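Local atomic coordinates of beta-galactosidase (Trichoderma reesei, PDB entry 3OG2), a protein that is a family 35 glycoside hydrolase that probably removes terminal non-reducing beta-D-galactose residues from beta-D-galactosides. Residues Phe462-Ser467 with Thr481-Tyr486; Ser535-Val540 with Tyr548-Asn553; Phe906-Ala911 with Tyr917-Tyr922; Gly929-Val932 with Gln938-Phe941. One frame throughout, in Å; residues are numbered along the deposited sequence.

Interaction 1 (Phe462-Ser467 with Thr481-Tyr486); sequences FTLLYS and TVLVLY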
# COMPACT_ATOMS: atom_id res chain seq x y z
N PHE A 462 33.45 -19.47 8.25
CA PHE A 462 34.12 -19.50 6.97
C PHE A 462 34.18 -18.08 6.47
O PHE A 462 33.42 -17.21 6.95
CB PHE A 462 33.33 -20.35 5.98
CG PHE A 462 33.25 -21.79 6.44
CD1 PHE A 462 32.21 -22.25 7.22
CD2 PHE A 462 34.28 -22.68 6.11
CE1 PHE A 462 32.16 -23.59 7.64
CE2 PHE A 462 34.29 -24.02 6.50
CZ PHE A 462 33.21 -24.45 7.30
N THR A 463 35.07 -17.86 5.48
CA THR A 463 35.08 -16.53 4.87
C THR A 463 35.14 -16.63 3.37
O THR A 463 35.96 -17.42 2.86
CB THR A 463 36.29 -15.70 5.32
OG1 THR A 463 36.32 -15.66 6.75
CG2 THR A 463 36.19 -14.26 4.78
N LEU A 464 34.25 -15.88 2.72
CA LEU A 464 34.41 -15.73 1.27
C LEU A 464 35.45 -14.67 1.00
O LEU A 464 35.19 -13.50 1.30
CB LEU A 464 33.15 -15.23 0.54
CG LEU A 464 31.97 -16.18 0.65
CD1 LEU A 464 30.70 -15.57 0.06
CD2 LEU A 464 32.27 -17.45 -0.12
N LEU A 465 36.59 -15.05 0.46
CA LEU A 465 37.58 -14.04 0.07
C LEU A 465 36.94 -13.12 -0.94
O LEU A 465 37.14 -11.89 -0.85
CB LEU A 465 38.78 -14.79 -0.47
CG LEU A 465 39.90 -13.84 -0.93
CD1 LEU A 465 40.50 -13.18 0.29
CD2 LEU A 465 40.94 -14.60 -1.75
N TYR A 466 36.15 -13.67 -1.87
CA TYR A 466 35.32 -12.81 -2.73
C TYR A 466 34.17 -13.66 -3.26
O TYR A 466 34.29 -14.89 -3.31
CB TYR A 466 36.09 -12.15 -3.87
CG TYR A 466 36.78 -13.16 -4.78
CD1 TYR A 466 36.13 -13.77 -5.84
CD2 TYR A 466 38.13 -13.49 -4.56
CE1 TYR A 466 36.76 -14.69 -6.69
CE2 TYR A 466 38.76 -14.42 -5.39
CZ TYR A 466 38.08 -15.00 -6.44
OH TYR A 466 38.78 -15.92 -7.20
N SER A 467 33.15 -12.98 -3.72
CA SER A 467 32.16 -13.65 -4.57
C SER A 467 31.59 -12.66 -5.57
O SER A 467 31.24 -11.53 -5.15
CB SER A 467 31.02 -14.21 -3.72
OG SER A 467 30.05 -14.82 -4.57
N THR A 481 27.48 -25.64 7.66
CA THR A 481 27.15 -24.25 7.31
C THR A 481 26.66 -24.24 5.88
O THR A 481 27.28 -24.90 5.04
CB THR A 481 28.39 -23.35 7.49
OG1 THR A 481 28.78 -23.36 8.87
CG2 THR A 481 28.12 -21.89 7.15
N VAL A 482 25.56 -23.56 5.61
CA VAL A 482 25.00 -23.53 4.27
C VAL A 482 25.09 -22.14 3.72
O VAL A 482 24.78 -21.17 4.46
CB VAL A 482 23.53 -23.98 4.35
CG1 VAL A 482 22.82 -23.64 3.05
CG2 VAL A 482 23.48 -25.47 4.63
N LEU A 483 25.49 -21.99 2.47
CA LEU A 483 25.54 -20.72 1.76
C LEU A 483 24.78 -20.90 0.44
O LEU A 483 25.02 -21.91 -0.24
CB LEU A 483 27.01 -20.37 1.47
CG LEU A 483 27.26 -19.18 0.56
CD1 LEU A 483 26.75 -17.87 1.17
CD2 LEU A 483 28.76 -19.07 0.26
N VAL A 484 23.88 -20.01 0.11
CA VAL A 484 23.12 -20.06 -1.15
C VAL A 484 23.51 -18.84 -1.96
O VAL A 484 23.32 -17.70 -1.49
CB VAL A 484 21.60 -20.07 -0.90
CG1 VAL A 484 20.86 -20.17 -2.25
CG2 VAL A 484 21.23 -21.21 0.05
N LEU A 485 24.05 -19.10 -3.14
CA LEU A 485 24.53 -18.06 -4.06
C LEU A 485 23.71 -18.14 -5.36
O LEU A 485 23.28 -19.26 -5.74
CB LEU A 485 26.00 -18.33 -4.47
CG LEU A 485 27.01 -18.31 -3.32
CD1 LEU A 485 28.40 -18.61 -3.86
CD2 LEU A 485 26.98 -16.94 -2.64
N TYR A 486 23.52 -17.00 -6.01
CA TYR A 486 22.78 -17.07 -7.27
C TYR A 486 23.32 -16.09 -8.29
O TYR A 486 23.93 -15.06 -8.00
CB TYR A 486 21.25 -16.85 -7.09
CG TYR A 486 20.93 -15.41 -6.65
CD1 TYR A 486 20.99 -15.08 -5.30
CD2 TYR A 486 20.59 -14.42 -7.55
CE1 TYR A 486 20.70 -13.77 -4.89
CE2 TYR A 486 20.32 -13.12 -7.16
CZ TYR A 486 20.38 -12.81 -5.80
OH TYR A 486 20.10 -11.50 -5.40
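T481 and F462 open a contact between two segments whose end-to-end directions are 3° apart, although 462-467 turns a corner at L465, and which belong to different sheets: their CA atoms stand 8.4 Å from each other, too far for backbone pairing, so side chains do all the touching. T481 slides past F462 in the opposite sense and brings OG1 to the ring edge, in its plane, 3.6 Å from CE1 of F462. Its other branch, CG2, approaches CD1 of the same ring. With only the methyl group of an alanine at F462, T481 is likely to lose the ring edge beside it, and a gap would open between the sheets. Two residues on, L483 meets L464 tip to tip, CD2 of L483 lying 3.9 Å from CD2 of L464. L483 has CG anti to its backbone N (chi1 171°), which aims the branch across the interface. L485 closes the row with CD1 at 4.2 Å from OG of S467, a hydroxyl whose hydrogen bond is to A469 O. Strand 481-487 lies between 470-476 and 545-551 in its own five-stranded sheet; in the facing sheet, 462-467 lies between 450-459 and 492-497, and F495 of the latter strand touches both S467 and L485.

Interaction 2 (Ser535-Val540 with Tyr548-Asn553); sequences SARQVV and YMVDRN. With MAN (alpha-D-mannopyranose), chain B.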
# COMPACT_ATOMS: atom_id res chain seq x y z
N SER A 535 19.36 -23.48 -14.87
CA SER A 535 18.28 -24.08 -14.07
C SER A 535 18.74 -25.31 -13.34
O SER A 535 17.98 -25.85 -12.52
CB SER A 535 17.12 -24.41 -15.01
OG SER A 535 17.64 -25.29 -15.98
N ALA A 536 19.96 -25.78 -13.62
CA ALA A 536 20.50 -26.93 -12.91
C ALA A 536 21.35 -26.50 -11.72
O ALA A 536 22.42 -25.91 -11.89
CB ALA A 536 21.34 -27.77 -13.85
N ARG A 537 20.92 -26.78 -10.50
CA ARG A 537 21.66 -26.37 -9.34
C ARG A 537 23.02 -27.08 -9.26
O ARG A 537 23.15 -28.26 -9.60
CB ARG A 537 20.81 -26.73 -8.09
CG ARG A 537 21.51 -26.36 -6.80
CD ARG A 537 20.59 -26.40 -5.58
NE ARG A 537 20.37 -27.83 -5.22
CZ ARG A 537 19.49 -28.17 -4.28
NH1 ARG A 537 18.75 -27.25 -3.64
NH2 ARG A 537 19.30 -29.43 -3.96
N GLN A 538 24.05 -26.38 -8.81
CA GLN A 538 25.32 -26.98 -8.49
C GLN A 538 25.48 -26.97 -6.96
O GLN A 538 25.07 -26.00 -6.30
CB GLN A 538 26.49 -26.19 -9.09
CG GLN A 538 26.28 -25.75 -10.52
CD GLN A 538 26.20 -26.91 -11.49
OE1 GLN A 538 27.25 -27.59 -11.67
NE2 GLN A 538 25.05 -27.11 -12.16
N VAL A 539 26.06 -28.02 -6.40
CA VAL A 539 26.25 -28.05 -4.96
C VAL A 539 27.65 -28.61 -4.73
O VAL A 539 27.99 -29.66 -5.28
CB VAL A 539 25.21 -28.93 -4.22
CG1 VAL A 539 25.44 -28.92 -2.69
CG2 VAL A 539 23.79 -28.48 -4.51
N VAL A 540 28.42 -27.93 -3.90
CA VAL A 540 29.76 -28.36 -3.53
C VAL A 540 29.90 -28.30 -2.01
O VAL A 540 29.43 -27.36 -1.36
CB VAL A 540 30.85 -27.48 -4.19
CG1 VAL A 540 32.25 -27.87 -3.67
CG2 VAL A 540 30.76 -27.58 -5.70
N TYR A 548 25.23 -24.00 -2.19
CA TYR A 548 24.20 -24.25 -3.20
C TYR A 548 24.26 -23.12 -4.18
O TYR A 548 24.11 -21.94 -3.77
CB TYR A 548 22.83 -24.32 -2.54
CG TYR A 548 22.65 -25.44 -1.55
CD1 TYR A 548 23.24 -25.39 -0.28
CD2 TYR A 548 21.91 -26.58 -1.84
CE1 TYR A 548 23.09 -26.40 0.63
CE2 TYR A 548 21.75 -27.61 -0.91
CZ TYR A 548 22.36 -27.53 0.33
OH TYR A 548 22.19 -28.54 1.27
N MET A 549 24.49 -23.42 -5.46
CA MET A 549 24.69 -22.42 -6.51
C MET A 549 23.51 -22.51 -7.47
O MET A 549 23.42 -23.54 -8.17
CB MET A 549 26.00 -22.71 -7.22
CG MET A 549 27.23 -22.36 -6.35
SD MET A 549 28.70 -23.23 -6.96
CE MET A 549 28.54 -24.73 -6.01
N VAL A 550 22.66 -21.50 -7.53
CA VAL A 550 21.45 -21.58 -8.31
C VAL A 550 21.31 -20.38 -9.25
O VAL A 550 22.03 -19.38 -9.12
CB VAL A 550 20.20 -21.64 -7.39
CG1 VAL A 550 20.25 -22.92 -6.55
CG2 VAL A 550 20.08 -20.41 -6.51
N ASP A 551 20.36 -20.48 -10.20
CA ASP A 551 20.08 -19.27 -10.97
C ASP A 551 19.04 -18.46 -10.22
O ASP A 551 18.35 -18.87 -9.26
CB ASP A 551 19.68 -19.60 -12.39
CG ASP A 551 18.33 -20.27 -12.52
OD1 ASP A 551 17.80 -20.82 -11.53
OD2 ASP A 551 17.86 -20.29 -13.68
N ARG A 552 18.87 -17.21 -10.68
CA ARG A 552 17.95 -16.28 -10.02
C ARG A 552 16.54 -16.82 -9.96
O ARG A 552 15.86 -16.71 -8.94
CB ARG A 552 17.91 -14.96 -10.83
CG ARG A 552 17.00 -13.96 -10.16
CD ARG A 552 16.73 -12.77 -11.12
NE ARG A 552 17.92 -11.94 -11.32
CZ ARG A 552 18.68 -11.77 -12.37
NH1 ARG A 552 18.49 -12.38 -13.57
NH2 ARG A 552 19.70 -10.93 -12.23
N ASN A 553 16.06 -17.39 -11.07
CA ASN A 553 14.68 -17.84 -11.08
C ASN A 553 14.49 -19.02 -10.13
O ASN A 553 13.38 -19.14 -9.61
CB ASN A 553 14.24 -18.19 -12.50
CG ASN A 553 14.12 -16.92 -13.31
OD1 ASN A 553 15.10 -16.38 -13.82
ND2 ASN A 553 12.89 -16.44 -13.47
C1 MAN B . 10.69 -14.44 -16.20
C2 MAN B . 11.92 -13.57 -16.04
C3 MAN B . 12.88 -13.89 -17.21
C4 MAN B . 13.22 -15.40 -17.19
C5 MAN B . 11.91 -16.20 -17.33
C6 MAN B . 12.20 -17.70 -17.19
O2 MAN B . 12.53 -13.87 -14.80
O3 MAN B . 14.10 -13.15 -16.95
O4 MAN B . 14.05 -15.68 -18.30
O5 MAN B . 11.05 -15.82 -16.25
O6 MAN B . 11.00 -18.44 -17.47
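R537 lies alongside Y548 and V550 at the open end of a beta hairpin, strands 538-542 and 545-551, whose short segments run 165° apart. Q538 and M549 form an antiparallel hydrogen-bonded pair: N of Q538 gives to O of M549 at 3.0 Å, and N of M549 returns a bond to O of Q538 at 2.8 Å. From R537, CB starts near the M549 carbonyl and V550 CG1. CG, anti to the backbone N, stays near the same two atoms, 3.7 Å from CG1 of V550, and CD comes to 3.6 Å from CG1 of V550 while lying in the plane of the Y548 ring, at its edge. The chain bends at chi3, and the guanidinium that follows has CD2 of Y548 over one face, 3.7 Å from NH1 of R537. With the two planes 73° apart this is no parallel stack. The charged end is fixed from elsewhere, NE by a salt bridge to E513 and NH1 by one to E613, which probably holds the group in this turn. On the opposite face of the hairpin M549 folds its CE back to 3.6 Å from CG2 of V540. At the end of the strand D551 is the N-cap of the following helix, its OD1 hydrogen-bonded to S554 OG; N553 of that helix donates from ND2 to O2 of an alpha-D-mannopyranose at 2.9 Å, with an N-H...O angle of 170°.

Interaction 3 (Phe906-Ala911 with Tyr917-Tyr922); sequences FVFDNA and YRALLY. With NAG (2-acetamido-2-deoxy-beta-D-glucopyranose), chain C.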
# COMPACT_ATOMS: atom_id res chain seq x y z
N PHE A 906 -15.43 -8.20 -8.47
CA PHE A 906 -16.62 -7.86 -9.25
C PHE A 906 -16.18 -7.14 -10.51
O PHE A 906 -15.48 -6.15 -10.40
CB PHE A 906 -17.60 -7.00 -8.47
CG PHE A 906 -18.20 -7.74 -7.29
CD1 PHE A 906 -17.48 -7.85 -6.11
CD2 PHE A 906 -19.45 -8.31 -7.40
CE1 PHE A 906 -18.02 -8.56 -5.03
CE2 PHE A 906 -19.98 -9.03 -6.32
CZ PHE A 906 -19.27 -9.14 -5.15
N VAL A 907 -16.61 -7.63 -11.69
CA VAL A 907 -16.09 -7.05 -12.93
C VAL A 907 -17.21 -6.44 -13.76
O VAL A 907 -18.16 -7.20 -14.11
CB VAL A 907 -15.36 -8.08 -13.82
CG1 VAL A 907 -14.83 -7.47 -15.12
CG2 VAL A 907 -14.18 -8.63 -13.01
N PHE A 908 -17.11 -5.18 -14.10
CA PHE A 908 -18.05 -4.50 -14.96
C PHE A 908 -17.51 -4.60 -16.40
O PHE A 908 -16.32 -4.37 -16.64
CB PHE A 908 -18.07 -3.00 -14.57
CG PHE A 908 -18.81 -2.69 -13.28
CD1 PHE A 908 -18.25 -2.95 -12.03
CD2 PHE A 908 -20.08 -2.14 -13.25
CE1 PHE A 908 -18.94 -2.66 -10.84
CE2 PHE A 908 -20.77 -1.82 -12.11
CZ PHE A 908 -20.19 -2.07 -10.89
N ASP A 909 -18.44 -4.89 -17.32
CA ASP A 909 -18.10 -4.90 -18.75
C ASP A 909 -18.17 -3.49 -19.31
O ASP A 909 -19.19 -2.82 -19.13
CB ASP A 909 -19.10 -5.83 -19.46
CG ASP A 909 -18.92 -6.16 -20.91
OD1 ASP A 909 -17.96 -5.66 -21.51
OD2 ASP A 909 -19.74 -6.94 -21.46
N ASN A 910 -17.14 -2.99 -19.95
CA ASN A 910 -17.23 -1.62 -20.44
C ASN A 910 -17.44 -1.64 -21.95
O ASN A 910 -16.46 -1.87 -22.68
CB ASN A 910 -15.97 -0.84 -20.12
CG ASN A 910 -16.06 0.58 -20.60
OD1 ASN A 910 -17.16 1.11 -20.85
ND2 ASN A 910 -14.92 1.24 -20.75
N ALA A 911 -18.71 -1.41 -22.34
CA ALA A 911 -19.16 -1.50 -23.73
C ALA A 911 -19.06 -0.16 -24.46
O ALA A 911 -19.75 0.77 -24.08
CB ALA A 911 -20.59 -2.00 -23.84
N TYR A 917 -22.55 6.28 -17.29
CA TYR A 917 -23.15 6.14 -15.99
C TYR A 917 -22.04 6.03 -14.92
O TYR A 917 -20.89 5.74 -15.25
CB TYR A 917 -24.07 4.92 -15.90
CG TYR A 917 -23.41 3.56 -16.01
CD1 TYR A 917 -23.12 3.00 -17.26
CD2 TYR A 917 -23.12 2.84 -14.87
CE1 TYR A 917 -22.53 1.76 -17.35
CE2 TYR A 917 -22.53 1.58 -14.97
CZ TYR A 917 -22.24 1.05 -16.19
OH TYR A 917 -21.67 -0.20 -16.25
N ARG A 918 -22.53 6.27 -13.71
CA ARG A 918 -21.67 6.08 -12.54
C ARG A 918 -22.32 5.01 -11.69
O ARG A 918 -23.57 4.96 -11.63
CB ARG A 918 -21.52 7.39 -11.73
CG ARG A 918 -20.98 8.47 -12.68
CD ARG A 918 -20.92 9.83 -12.02
NE ARG A 918 -19.94 10.01 -10.92
CZ ARG A 918 -18.72 10.47 -11.08
NH1 ARG A 918 -18.27 10.76 -12.31
NH2 ARG A 918 -17.94 10.61 -10.03
N ALA A 919 -21.57 4.14 -11.09
CA ALA A 919 -22.16 3.11 -10.23
C ALA A 919 -21.36 3.04 -8.93
O ALA A 919 -20.15 3.38 -8.88
CB ALA A 919 -22.11 1.73 -10.92
N LEU A 920 -22.03 2.65 -7.88
CA LEU A 920 -21.42 2.35 -6.60
C LEU A 920 -21.66 0.85 -6.30
O LEU A 920 -22.78 0.38 -6.50
CB LEU A 920 -22.01 3.18 -5.48
CG LEU A 920 -21.89 4.68 -5.64
CD1 LEU A 920 -22.74 5.39 -4.61
CD2 LEU A 920 -20.41 5.07 -5.43
N LEU A 921 -20.62 0.21 -5.82
CA LEU A 921 -20.68 -1.21 -5.46
C LEU A 921 -20.70 -1.35 -3.94
O LEU A 921 -19.79 -0.79 -3.29
CB LEU A 921 -19.47 -1.95 -6.06
CG LEU A 921 -19.34 -3.41 -5.63
CD1 LEU A 921 -20.45 -4.29 -6.21
CD2 LEU A 921 -17.97 -3.92 -6.11
N TYR A 922 -21.64 -2.05 -3.36
CA TYR A 922 -21.69 -2.33 -1.95
C TYR A 922 -21.65 -3.83 -1.73
O TYR A 922 -22.27 -4.59 -2.48
CB TYR A 922 -22.96 -1.77 -1.37
CG TYR A 922 -22.93 -0.29 -1.11
CD1 TYR A 922 -22.55 0.08 0.19
CD2 TYR A 922 -23.29 0.74 -1.96
CE1 TYR A 922 -22.45 1.34 0.71
CE2 TYR A 922 -23.18 2.07 -1.43
CZ TYR A 922 -22.78 2.36 -0.16
OH TYR A 922 -22.72 3.66 0.37
C1 NAG C . -14.91 2.65 -21.01
C2 NAG C . -13.82 3.26 -20.11
C3 NAG C . -13.69 4.75 -20.45
C4 NAG C . -13.38 4.94 -21.94
C5 NAG C . -14.40 4.14 -22.80
C6 NAG C . -14.04 4.16 -24.28
C7 NAG C . -13.69 2.32 -17.85
C8 NAG C . -14.47 2.06 -16.57
N2 NAG C . -14.28 3.13 -18.72
O3 NAG C . -12.69 5.32 -19.63
O4 NAG C . -13.58 6.31 -22.26
O5 NAG C . -14.48 2.80 -22.35
O6 NAG C . -15.18 3.63 -24.99
O7 NAG C . -12.63 1.77 -18.08
O HOH W 1 -19.87 -0.35 -18.28
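F906 and L921 mark the closer end of two strands that face each other from separate sheets: their CA atoms are 8.7 Å apart, against 9.9 Å between the CA atoms of F908 and A919. The short axes approach to 10.4 Å and run at 167°, nearly antiparallel. At that spacing the backbones cannot pair, and the interval is filled by side chains directed into it. L921 crosses F906 at about a right angle. Its CD2 comes to 3.9 Å from CB of F906, while CD1 lies above one face of the F906 ring, offset toward the rim. L921 reaches this position because its CG is anti to the backbone N (chi1 174°). Across this contact F908 meets two residues; its ring also stacks with that of Y931. CE2 of F908 approaches CB of A919 obliquely at 4.0 Å, and CD2 meets the hydroxyl of Y917 at the ring edge, near the ring plane, 3.9 Å from OH. That hydroxyl also takes part in a water bridge: the water lies 2.7 Å from OH of Y917 and donates to O of D909, linking the D909 backbone to the first residue of 917-922. Further along, N910 carries a covalently attached N-acetylglucosamine on ND2. Both segments belong to an all-beta domain of the galactose-binding-like clan, consistent with a two-sheet sandwich. Strand 917-923 lies between 953-962 and 926-932 in one sheet; in the other, 900-908 pairs with 940-943 and 973-977, and I956 and L975 add to the contacts of F906.

Interaction 4 (Gly929-Val932 with Gln938-Phe941); sequences GKYV and QTEF. With NAG (2-acetamido-2-deoxy-beta-D-glucopyranose), chain C.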
# COMPACT_ATOMS: atom_id res chain seq x y z
N GLY A 929 -16.57 0.19 -4.24
CA GLY A 929 -16.22 0.56 -5.62
C GLY A 929 -17.04 1.77 -6.10
O GLY A 929 -18.27 1.85 -5.87
N LYS A 930 -16.34 2.66 -6.75
CA LYS A 930 -16.94 3.73 -7.50
C LYS A 930 -16.47 3.48 -8.93
O LYS A 930 -15.32 3.53 -9.27
CB LYS A 930 -16.43 5.10 -6.97
CG LYS A 930 -17.05 6.26 -7.74
CD LYS A 930 -16.94 7.59 -6.98
CE LYS A 930 -18.06 7.79 -5.99
NZ LYS A 930 -18.06 9.14 -5.33
N TYR A 931 -17.47 3.21 -9.78
CA TYR A 931 -17.25 2.89 -11.18
C TYR A 931 -17.74 4.05 -12.01
O TYR A 931 -18.87 4.49 -11.84
CB TYR A 931 -18.07 1.62 -11.53
CG TYR A 931 -17.93 1.24 -13.00
CD1 TYR A 931 -16.75 0.64 -13.42
CD2 TYR A 931 -18.93 1.50 -13.90
CE1 TYR A 931 -16.59 0.29 -14.77
CE2 TYR A 931 -18.84 1.16 -15.26
CZ TYR A 931 -17.65 0.56 -15.66
OH TYR A 931 -17.48 0.20 -16.98
N VAL A 932 -16.92 4.52 -12.95
CA VAL A 932 -17.28 5.69 -13.72
C VAL A 932 -17.08 5.31 -15.18
O VAL A 932 -15.97 5.25 -15.70
CB VAL A 932 -16.47 6.97 -13.34
CG1 VAL A 932 -16.91 8.12 -14.24
CG2 VAL A 932 -16.68 7.31 -11.86
N GLN A 938 -10.92 1.82 -13.76
CA GLN A 938 -11.20 0.53 -13.07
C GLN A 938 -12.47 -0.19 -13.52
O GLN A 938 -13.54 0.42 -13.50
CB GLN A 938 -11.26 0.82 -11.55
CG GLN A 938 -11.33 -0.50 -10.75
CD GLN A 938 -11.09 -0.28 -9.28
OE1 GLN A 938 -11.06 0.87 -8.76
NE2 GLN A 938 -10.91 -1.38 -8.56
N THR A 939 -12.32 -1.46 -13.87
CA THR A 939 -13.48 -2.29 -14.20
C THR A 939 -13.58 -3.48 -13.26
O THR A 939 -14.65 -4.08 -13.14
CB THR A 939 -13.38 -2.85 -15.64
OG1 THR A 939 -12.08 -3.46 -15.83
CG2 THR A 939 -13.55 -1.74 -16.69
N GLU A 940 -12.49 -3.84 -12.56
CA GLU A 940 -12.46 -5.03 -11.69
C GLU A 940 -12.25 -4.56 -10.27
O GLU A 940 -11.25 -3.85 -9.97
CB GLU A 940 -11.35 -5.96 -12.17
CG GLU A 940 -11.14 -7.13 -11.20
CD GLU A 940 -10.38 -8.28 -11.81
OE1 GLU A 940 -9.96 -8.24 -12.98
OE2 GLU A 940 -10.20 -9.29 -11.08
N PHE A 941 -13.16 -4.93 -9.37
CA PHE A 941 -13.26 -4.45 -7.99
C PHE A 941 -13.06 -5.60 -7.02
O PHE A 941 -14.04 -6.33 -6.77
CB PHE A 941 -14.64 -3.77 -7.74
CG PHE A 941 -14.71 -2.50 -8.58
CD1 PHE A 941 -15.13 -2.50 -9.89
CD2 PHE A 941 -14.33 -1.26 -8.00
CE1 PHE A 941 -15.21 -1.30 -10.65
CE2 PHE A 941 -14.43 -0.07 -8.73
CZ PHE A 941 -14.85 -0.09 -10.04
C1 NAG C . -14.91 2.65 -21.01
C2 NAG C . -13.82 3.26 -20.11
C3 NAG C . -13.69 4.75 -20.45
C4 NAG C . -13.38 4.94 -21.94
C5 NAG C . -14.40 4.14 -22.80
C6 NAG C . -14.04 4.16 -24.28
C7 NAG C . -13.69 2.32 -17.85
C8 NAG C . -14.47 2.06 -16.57
N2 NAG C . -14.28 3.13 -18.72
O3 NAG C . -12.69 5.32 -19.63
O4 NAG C . -13.58 6.31 -22.26
O5 NAG C . -14.48 2.80 -22.35
O6 NAG C . -15.18 3.63 -24.99
O7 NAG C . -12.63 1.77 -18.08
O HOH W 2 -12.56 3.16 -9.38
O HOH W 3 -14.33 3.23 -13.25
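Q938 O is approached by Y931, by a water and by a sugar. CD1 of Y931 presents its ring edge at 3.2 Å from O of Q938, near the ring plane; the water donates to that oxygen at 2.9 Å and accepts from N of V932, so it bridges the two backbones. A second water donates to O of K930 and to OE1 of Q938, which also receives N of S341. The Q938 amide is held at its other end too: NE2 donates to O of E940 at 2.9 Å, nearly straight (171°). This fixes the glutamine while its CG rests over one face of F941. F941 crosses Y931 at about a right angle, CE1 of F941 lying 3.7 Å from CD1 of Y931, and its far side reaches G929, with CD2 of F941 at 3.5 Å from CA of G929. A beta carbon on G929 would clash with that ring, and the backbone angles there already call for glycine. Were F941 a serine, the space between G929 and Y931 would probably open and Q938 CG would lose the surface it rests on. The N-acetylglucosamine linked to N910 lays its acetamide methyl C8 obliquely by Y931, 3.3 Å from CE1. Strands 926-932 and 940-943 belong to different sheets, and an aromatic-lined interior between two such layers fits the beta sandwich expected of this galactose-binding-like domain.

In the fold
The four contacts form two pairs. Interactions 1 and 2, with centres 13 Å apart, share the sheet in which strands 481-487 and 545-551 are neighbours: L483 O and Y548 N lie 2.9 Å apart, probably hydrogen-bonded. Interactions 3 and 4 are closer still, centres 6 Å apart, and both span the same two sheets; within each sheet neighbouring strands are tied by a probable bond, F906 O to F941 N in one and A919 N to Y931 O in the other, each 2.8 Å. The N-acetylglucosamine on N910 touches both. The pairs are separate, the nearest atoms of interactions 2 and 4 being about 24 Å apart. All four lie away from the galactose site, which includes E180 and E278.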